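Local coordinates for protein CRISPR-associated endoribonuclease Cas6 1 (Methanocaldococcus jannaschii DSM 2661, PDB 5YI6) that probably cuts CRISPR transcripts as an RNA-binding endoribonuclease of the Cas6 family, producing crRNA for defence against viruses and other mobile elements, at residues G213-D216 against L217-G221; N164-K167 against K168-E171; L151-N155 against S156-E160. All coordinates share one frame; numbering follows the deposited sequence.

All three are local contacts between residues close in sequence, along a helix or in the turn leading into one, yet their chemistry follows their place in the fold. Contact 3 lies where the chain enters helix 158-174 and contact 2 lies further along that helix; contact 1 opens helix 215-224. Contact 2 is mostly a surface affair, dominated by lysines and amides, whereas contacts 1 and 3 are partly buried and set hydrophobic side chains against a polar flank. Contacts 1 and 2 touch directly, with Phe220 CE2 3.3 Å from Tyr170 N, so the two helices pack together. Contact 3 does not touch contact 1; in it, donors of Asn155 and Ser156 hydrogen-bond a phosphate.

Contact 1. Residues G213-D216 against L217-G221; sequences GDYD and LIKFG
Ile218 packs back on the chain that leads into its own helix: its CG1 lies 3.5 Å from Asp214 O, and its CD1 reaches to 4.1 Å from Gly213 N. The same Asp214 carbonyl takes the amide of Ile218, Ile218 N to Asp214 O being 3.1 Å in an almost straight bond (174°), and a second, weak bond from Leu217 N. With CG1 beside the backbone N (chi1 -63°), the isoleucine runs back toward the strand it follows, and this is the close-packed side. Phe125 and Phe182 meet Ile218 there, while Leu217 turns to Phe182 and to Leu166 of helix 158-174.

The site is the junction between strand 201-213 and helix 215-224, the second helix of a β-α-β-β-α-β ferredoxin-like unit of the kind built into RAMP proteins such as Cas6. Asp214 holds the N-cap position, but its OD2 bonds to Asn181 N and makes no capping bond.

The other flank is looser. Lys219 CB stands over one face of the Tyr215 ring, and its methylene chain slants across that ring so that Lys219 CD comes 3.9 Å from Tyr215 CE2. Each polar end continues to a separate partner, Tyr215 OH to Pro122 O and Lys219 NZ to Ser4 OG. Asp216 is exposed to solvent; its OD1 stays 6.3 Å from Lys219 NZ, too far for a salt bridge, although its backbone O still accepts Phe220 N at 3.1 Å, with the donor raised 35° from the carbonyl plane.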
loop_
_atom_site.group_PDB
_atom_site.type_symbol
_atom_site.label_atom_id
_atom_site.label_comp_id
_atom_site.label_asym_id
_atom_site.label_seq_id
_atom_site.Cartn_x
_atom_site.Cartn_y
_atom_site.Cartn_z
ATOM N N GLY A 213 12.826 13.834 11.565
ATOM C CA GLY A 213 13.263 14.666 10.458
ATOM C C GLY A 213 12.149 15.575 9.984
ATOM O O GLY A 213 11.298 16.006 10.766
ATOM N N ASP A 214 12.150 15.847 8.675
ATOM C CA ASP A 214 11.236 16.834 8.119
ATOM C C ASP A 214 9.841 16.231 7.971
ATOM O O ASP A 214 9.656 15.239 7.262
ATOM C CB ASP A 214 11.754 17.344 6.772
ATOM C CG ASP A 214 13.034 18.144 6.913
ATOM O OD1 ASP A 214 13.092 18.980 7.836
ATOM O OD2 ASP A 214 13.997 17.900 6.156
ATOM N N TYR A 215 8.870 16.850 8.647
ATOM C CA TYR A 215 7.498 16.366 8.645
ATOM C C TYR A 215 6.939 16.233 7.230
ATOM O O TYR A 215 6.307 15.223 6.909
ATOM C CB TYR A 215 6.632 17.307 9.476
ATOM C CG TYR A 215 5.158 16.987 9.428
ATOM C CD1 TYR A 215 4.609 15.983 10.231
ATOM C CD2 TYR A 215 4.305 17.704 8.608
ATOM C CE1 TYR A 215 3.237 15.725 10.200
ATOM C CE2 TYR A 215 2.945 17.423 8.553
ATOM C CZ TYR A 215 2.426 16.436 9.354
ATOM O OH TYR A 215 1.067 16.176 9.305
ATOM N N ASP A 216 7.169 17.223 6.355
ATOM C CA ASP A 216 6.544 17.168 5.028
ATOM C C ASP A 216 7.049 15.979 4.203
ATOM O O ASP A 216 6.281 15.386 3.425
ATOM C CB ASP A 216 6.779 18.489 4.284
ATOM C CG ASP A 216 5.904 19.603 4.798
ATOM O OD1 ASP A 216 4.972 19.325 5.578
ATOM O OD2 ASP A 216 6.180 20.769 4.462
ATOM N N LEU A 217 8.313 15.591 4.377
ATOM C CA LEU A 217 8.818 14.431 3.653
ATOM C C LEU A 217 8.264 13.131 4.242
ATOM O O LEU A 217 7.918 12.200 3.505
ATOM C CB LEU A 217 10.343 14.427 3.666
ATOM C CG LEU A 217 11.051 13.279 2.932
ATOM C CD1 LEU A 217 10.569 13.153 1.483
ATOM C CD2 LEU A 217 12.569 13.483 2.968
ATOM N N ILE A 218 8.245 13.021 5.571
ATOM C CA ILE A 218 7.652 11.825 6.186
ATOM C C ILE A 218 6.188 11.688 5.786
ATOM O O ILE A 218 5.711 10.584 5.487
ATOM C CB ILE A 218 7.830 11.883 7.721
ATOM C CG1 ILE A 218 9.333 11.852 8.062
ATOM C CG2 ILE A 218 7.085 10.712 8.392
ATOM C CD1 ILE A 218 9.625 12.180 9.552
ATOM N N LYS A 219 5.459 12.811 5.759
ATOM C CA LYS A 219 4.051 12.838 5.382
ATOM C C LYS A 219 3.859 12.363 3.949
ATOM O O LYS A 219 2.875 11.678 3.635
ATOM C CB LYS A 219 3.520 14.264 5.546
ATOM C CG LYS A 219 2.161 14.514 4.969
ATOM C CD LYS A 219 1.692 15.947 5.217
ATOM C CE LYS A 219 0.294 16.156 4.650
ATOM N NZ LYS A 219 0.218 15.974 3.172
ATOM N N PHE A 220 4.793 12.723 3.057
ATOM C CA PHE A 220 4.731 12.174 1.706
ATOM C C PHE A 220 4.901 10.655 1.707
ATOM O O PHE A 220 4.170 9.953 1.010
ATOM C CB PHE A 220 5.796 12.832 0.818
ATOM C CG PHE A 220 5.840 12.290 -0.570
ATOM C CD1 PHE A 220 4.875 12.655 -1.501
ATOM C CD2 PHE A 220 6.893 11.419 -0.956
ATOM C CE1 PHE A 220 4.919 12.143 -2.831
ATOM C CE2 PHE A 220 6.950 10.890 -2.279
ATOM C CZ PHE A 220 5.972 11.278 -3.216
ATOM N N GLY A 221 5.855 10.122 2.472
ATOM C CA GLY A 221 5.943 8.658 2.570
ATOM C C GLY A 221 4.690 8.041 3.191
ATOM O O GLY A 221 4.243 6.961 2.796
#

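Contact 2. Residues N164-K167 against K168-E171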
loop_
_atom_site.group_PDB
_atom_site.type_symbol
_atom_site.label_atom_id
_atom_site.label_comp_id
_atom_site.label_asym_id
_atom_site.label_seq_id
_atom_site.Cartn_x
_atom_site.Cartn_y
_atom_site.Cartn_z
ATOM N N ASN A 164 16.452 7.359 -0.376
ATOM C CA ASN A 164 16.609 7.933 -1.703
ATOM C C ASN A 164 15.424 7.607 -2.586
ATOM O O ASN A 164 15.029 8.431 -3.418
ATOM C CB ASN A 164 17.905 7.456 -2.338
ATOM C CG ASN A 164 19.110 8.095 -1.683
ATOM O OD1 ASN A 164 19.017 9.238 -1.222
ATOM N ND2 ASN A 164 20.240 7.390 -1.655
ATOM N N ASN A 165 14.830 6.433 -2.411
ATOM C CA ASN A 165 13.597 6.164 -3.121
ATOM C C ASN A 165 12.546 7.218 -2.774
ATOM O O ASN A 165 11.883 7.763 -3.670
ATOM C CB ASN A 165 13.077 4.765 -2.770
ATOM C CG ASN A 165 11.644 4.572 -3.231
ATOM O OD1 ASN A 165 10.693 4.942 -2.528
ATOM N ND2 ASN A 165 11.489 4.036 -4.424
ATOM N N LEU A 166 12.387 7.525 -1.469
ATOM C CA LEU A 166 11.342 8.481 -1.095
ATOM C C LEU A 166 11.633 9.864 -1.662
ATOM O O LEU A 166 10.730 10.541 -2.154
ATOM C CB LEU A 166 11.188 8.574 0.431
ATOM C CG LEU A 166 9.866 9.246 0.877
ATOM C CD1 LEU A 166 8.689 8.395 0.409
ATOM C CD2 LEU A 166 9.812 9.483 2.384
ATOM N N LYS A 167 12.898 10.299 -1.599
ATOM C CA LYS A 167 13.245 11.625 -2.109
ATOM C C LYS A 167 13.042 11.702 -3.627
ATOM O O LYS A 167 12.510 12.702 -4.145
ATOM C CB LYS A 167 14.691 11.950 -1.730
ATOM C CG LYS A 167 14.895 12.072 -0.197
ATOM C CD LYS A 167 16.383 12.227 0.156
ATOM C CE LYS A 167 16.599 12.498 1.649
ATOM N NZ LYS A 167 18.049 12.482 2.053
ATOM N N LYS A 168 13.425 10.646 -4.351
ATOM C CA LYS A 168 13.209 10.661 -5.800
ATOM C C LYS A 168 11.725 10.671 -6.151
ATOM O O LYS A 168 11.310 11.359 -7.090
ATOM C CB LYS A 168 13.896 9.457 -6.431
ATOM C CG LYS A 168 15.422 9.546 -6.402
ATOM C CD LYS A 168 16.046 8.282 -6.984
ATOM C CE LYS A 168 17.537 8.193 -6.676
ATOM N NZ LYS A 168 18.013 6.773 -6.703
ATOM N N LYS A 169 10.915 9.888 -5.430
ATOM C CA LYS A 169 9.469 9.883 -5.654
ATOM C C LYS A 169 8.865 11.232 -5.347
ATOM O O LYS A 169 7.963 11.686 -6.056
ATOM C CB LYS A 169 8.759 8.807 -4.780
ATOM C CG LYS A 169 8.925 7.403 -5.246
ATOM C CD LYS A 169 7.887 6.457 -4.513
ATOM C CE LYS A 169 7.853 6.728 -2.998
ATOM N NZ LYS A 169 7.607 5.422 -2.246
ATOM N N TYR A 170 9.340 11.886 -4.272
ATOM C CA TYR A 170 8.880 13.229 -3.950
ATOM C C TYR A 170 9.105 14.169 -5.145
ATOM O O TYR A 170 8.199 14.907 -5.548
ATOM C CB TYR A 170 9.613 13.762 -2.711
ATOM C CG TYR A 170 9.162 15.118 -2.284
ATOM C CD1 TYR A 170 8.259 15.271 -1.238
ATOM C CD2 TYR A 170 9.637 16.273 -2.927
ATOM C CE1 TYR A 170 7.835 16.515 -0.841
ATOM C CE2 TYR A 170 9.213 17.510 -2.545
ATOM C CZ TYR A 170 8.311 17.631 -1.499
ATOM O OH TYR A 170 7.871 18.872 -1.108
ATOM N N GLU A 171 10.318 14.155 -5.699
ATOM C CA GLU A 171 10.595 15.034 -6.834
ATOM C C GLU A 171 9.772 14.634 -8.051
ATOM O O GLU A 171 9.339 15.503 -8.819
ATOM C CB GLU A 171 12.095 15.039 -7.183
ATOM C CG GLU A 171 12.918 15.555 -6.030
ATOM C CD GLU A 171 14.367 15.848 -6.391
ATOM O OE1 GLU A 171 14.848 15.397 -7.464
ATOM O OE2 GLU A 171 15.013 16.524 -5.567
#
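The only side-chain hydrogen bond between 164-167 and 168-171 joins Lys169 to Asn165, a turn earlier: Lys169 NZ lies 3.1 Å from Asn165 OD1, in the plane of the amide and at a C=O...N angle of 148°. Asn165 swings CG opposite its backbone N (chi1 167°), and the lysine chain bends at chi3 (-46°) and again at chi4, folding its ammonium back toward the amide instead of running straight out. That ammonium has four oxygen acceptors around it, which its three N-H bonds must share, for Asn230 OD1 and the carbonyls of Gly225 and Gly227 also accept from it. Three of these acceptors belong to the glycine-rich loop after helix 215-224, a hallmark of RAMP proteins, so Asn165 serves as a helix-side member of a larger oxygen cluster around one positive charge.

Backbone bonds repeat the regular i to i+4 pattern, from Lys168 N to Asn164 O at 2.9 Å through to Glu171 N to Lys167 O at 3.1 Å.

Apolar contacts are fewer. Leu166 CD1 rests 3.9 Å from Lys169 CE, on the bent part of the lysine chain, and on the outer side the extended chain of Lys168 brings its CE 4.4 Å from Asn164 CB. Of a different kind is the packing of a methylene against a backbone carbonyl, Lys168 CG lying 3.2 Å from Asn164 O.

Seen in the fold, helix 158-174 turns Leu166, Lys169 and Tyr170 to helix 215-224, where the Tyr170 and Phe220 rings meet edge to face. Lys167 NZ reaches Asn181 OD1 and Glu171 OE2 reaches Cys178 N, tying the helix to the loop that leads into strand 182-195.

Contact 3. Residues L151-N155 against S156-E160; sequences LLPNN and SKFYE. With PO4 (phosphate ion), chain F.
Phe158 folds back over the turn that precedes it, with Pro153 CA above one face of its ring, 3.9 Å from the centroid and 21° off the normal, a CH-pi contact. Pro153 and Phe158 run side by side in the same direction, and Pro153 CG closes on Phe158 CZ at 4.0 Å. The carbonyl of Leu151 sits at the ring edge, near its plane, while Leu151 CB touches Phe158 CD1. Setting CG opposite the backbone N (chi1 179°) is what lays the ring along the proline.

The backbone is held by Phe158 N to Asn155 O, 3.1 Å, with the donor well above the carbonyl plane. Water 1 donates to the same oxygen and accepts from Tyr159 N.

Behind this shell, Asn155 braces the turn with two bonds to Leu152. Its OD1 takes Leu152 N at 2.9 Å on an in-plane lone pair, in a nearly straight bond (170°), and Asn155 N returns a bond to Leu152 O at 2.8 Å. The side-chain ND2 of Asn155 bonds Tyr149 OH and, at 2.9 Å, phosphate O2. Ser156 completes the anion site: its N lies 3.0 Å from phosphate O3, and its OG donates to O1. The phosphate probably came from the crystallisation liquor.

Pro153 also meets strands 182-195 and 201-213. A type I beta turn, Leu152 to Asn155, forms the core of this connection from strand 145-150 into the first helix of a ferredoxin-like unit, with an anion bound by donors near the N-terminal end of helix 158-174.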
loop_
_atom_site.group_PDB
_atom_site.type_symbol
_atom_site.label_atom_id
_atom_site.label_comp_id
_atom_site.label_asym_id
_atom_site.label_seq_id
_atom_site.Cartn_x
_atom_site.Cartn_y
_atom_site.Cartn_z
ATOM N N LEU A 151 16.123 -5.946 -1.127
ATOM C CA LEU A 151 16.711 -5.415 0.091
ATOM C C LEU A 151 15.743 -5.520 1.263
ATOM O O LEU A 151 14.549 -5.205 1.139
ATOM C CB LEU A 151 17.087 -3.949 -0.105
ATOM C CG LEU A 151 18.175 -3.735 -1.165
ATOM C CD1 LEU A 151 18.320 -2.255 -1.487
ATOM C CD2 LEU A 151 19.490 -4.353 -0.659
ATOM N N LEU A 152 16.275 -5.959 2.415
ATOM C CA LEU A 152 15.589 -6.010 3.701
ATOM C C LEU A 152 16.383 -5.192 4.716
ATOM O O LEU A 152 17.561 -4.899 4.458
ATOM C CB LEU A 152 15.472 -7.470 4.148
ATOM C CG LEU A 152 14.754 -8.343 3.107
ATOM C CD1 LEU A 152 14.868 -9.818 3.491
ATOM C CD2 LEU A 152 13.282 -7.910 2.973
ATOM N N PRO A 153 15.818 -4.847 5.888
ATOM C CA PRO A 153 16.547 -3.967 6.821
ATOM C C PRO A 153 17.897 -4.485 7.284
ATOM O O PRO A 153 18.727 -3.676 7.718
ATOM C CB PRO A 153 15.574 -3.824 8.001
ATOM C CG PRO A 153 14.226 -3.955 7.356
ATOM C CD PRO A 153 14.408 -5.030 6.312
ATOM N N ASN A 154 18.146 -5.786 7.216
ATOM C CA ASN A 154 19.464 -6.258 7.598
ATOM C C ASN A 154 20.488 -6.129 6.475
ATOM O O ASN A 154 21.657 -6.455 6.705
ATOM C CB ASN A 154 19.400 -7.702 8.126
ATOM C CG ASN A 154 18.760 -8.689 7.157
ATOM O OD1 ASN A 154 18.190 -8.335 6.147
ATOM N ND2 ASN A 154 18.875 -9.956 7.487
ATOM N N ASN A 155 20.095 -5.648 5.290
ATOM C CA ASN A 155 21.050 -5.304 4.233
ATOM C C ASN A 155 21.620 -3.906 4.450
ATOM O O ASN A 155 20.896 -2.958 4.769
ATOM C CB ASN A 155 20.385 -5.356 2.856
ATOM C CG ASN A 155 20.052 -6.761 2.413
ATOM O OD1 ASN A 155 18.866 -7.156 2.284
ATOM N ND2 ASN A 155 21.098 -7.530 2.122
ATOM N N SER A 156 22.929 -3.768 4.244
ATOM C CA SER A 156 23.570 -2.479 4.482
ATOM C C SER A 156 23.019 -1.391 3.562
ATOM O O SER A 156 22.972 -0.219 3.947
ATOM C CB SER A 156 25.094 -2.610 4.298
ATOM O OG SER A 156 25.369 -3.005 2.965
ATOM N N LYS A 157 22.582 -1.749 2.353
ATOM C CA LYS A 157 22.075 -0.749 1.428
ATOM C C LYS A 157 20.631 -0.328 1.711
ATOM O O LYS A 157 20.182 0.680 1.154
ATOM C CB LYS A 157 22.143 -1.277 0.004
ATOM C CG LYS A 157 23.597 -1.440 -0.530
ATOM C CD LYS A 157 23.543 -1.750 -2.016
ATOM C CE LYS A 157 24.922 -1.766 -2.707
ATOM N NZ LYS A 157 25.774 -2.918 -2.315
ATOM N N PHE A 158 19.919 -1.056 2.570
ATOM C CA PHE A 158 18.487 -0.785 2.743
ATOM C C PHE A 158 18.248 0.658 3.156
ATOM O O PHE A 158 17.371 1.336 2.607
ATOM C CB PHE A 158 17.902 -1.738 3.782
ATOM C CG PHE A 158 16.440 -1.521 4.057
ATOM C CD1 PHE A 158 15.472 -2.172 3.283
ATOM C CD2 PHE A 158 16.042 -0.698 5.101
ATOM C CE1 PHE A 158 14.108 -2.015 3.561
ATOM C CE2 PHE A 158 14.689 -0.496 5.373
ATOM C CZ PHE A 158 13.711 -1.165 4.602
ATOM N N TYR A 159 19.007 1.134 4.146
ATOM C CA TYR A 159 18.717 2.409 4.788
ATOM C C TYR A 159 18.720 3.560 3.781
ATOM O O TYR A 159 17.729 4.303 3.640
ATOM C CB TYR A 159 19.733 2.647 5.919
ATOM C CG TYR A 159 19.375 3.787 6.820
ATOM C CD1 TYR A 159 18.526 3.594 7.916
ATOM C CD2 TYR A 159 19.876 5.065 6.592
ATOM C CE1 TYR A 159 18.171 4.641 8.734
ATOM C CE2 TYR A 159 19.527 6.124 7.410
ATOM C CZ TYR A 159 18.660 5.898 8.480
ATOM O OH TYR A 159 18.301 6.916 9.307
ATOM N N GLU A 160 19.850 3.749 3.088
ATOM C CA GLU A 160 19.913 4.869 2.164
ATOM C C GLU A 160 19.039 4.634 0.947
ATOM O O GLU A 160 18.521 5.593 0.374
ATOM C CB GLU A 160 21.367 5.140 1.745
ATOM C CG GLU A 160 22.183 5.797 2.886
ATOM C CD GLU A 160 21.582 7.124 3.374
ATOM O OE1 GLU A 160 21.122 7.934 2.537
ATOM O OE2 GLU A 160 21.573 7.368 4.601
HETATM P P PO4 F . 24.990 -6.757 3.104
HETATM O O1 PO4 F . 26.198 -6.010 2.568
HETATM O O2 PO4 F . 23.847 -6.494 2.151
HETATM O O3 PO4 F . 24.646 -6.250 4.497
HETATM O O4 PO4 F . 25.256 -8.243 3.145
HETATM O O HOH W 1 20.672 -0.575 5.893
#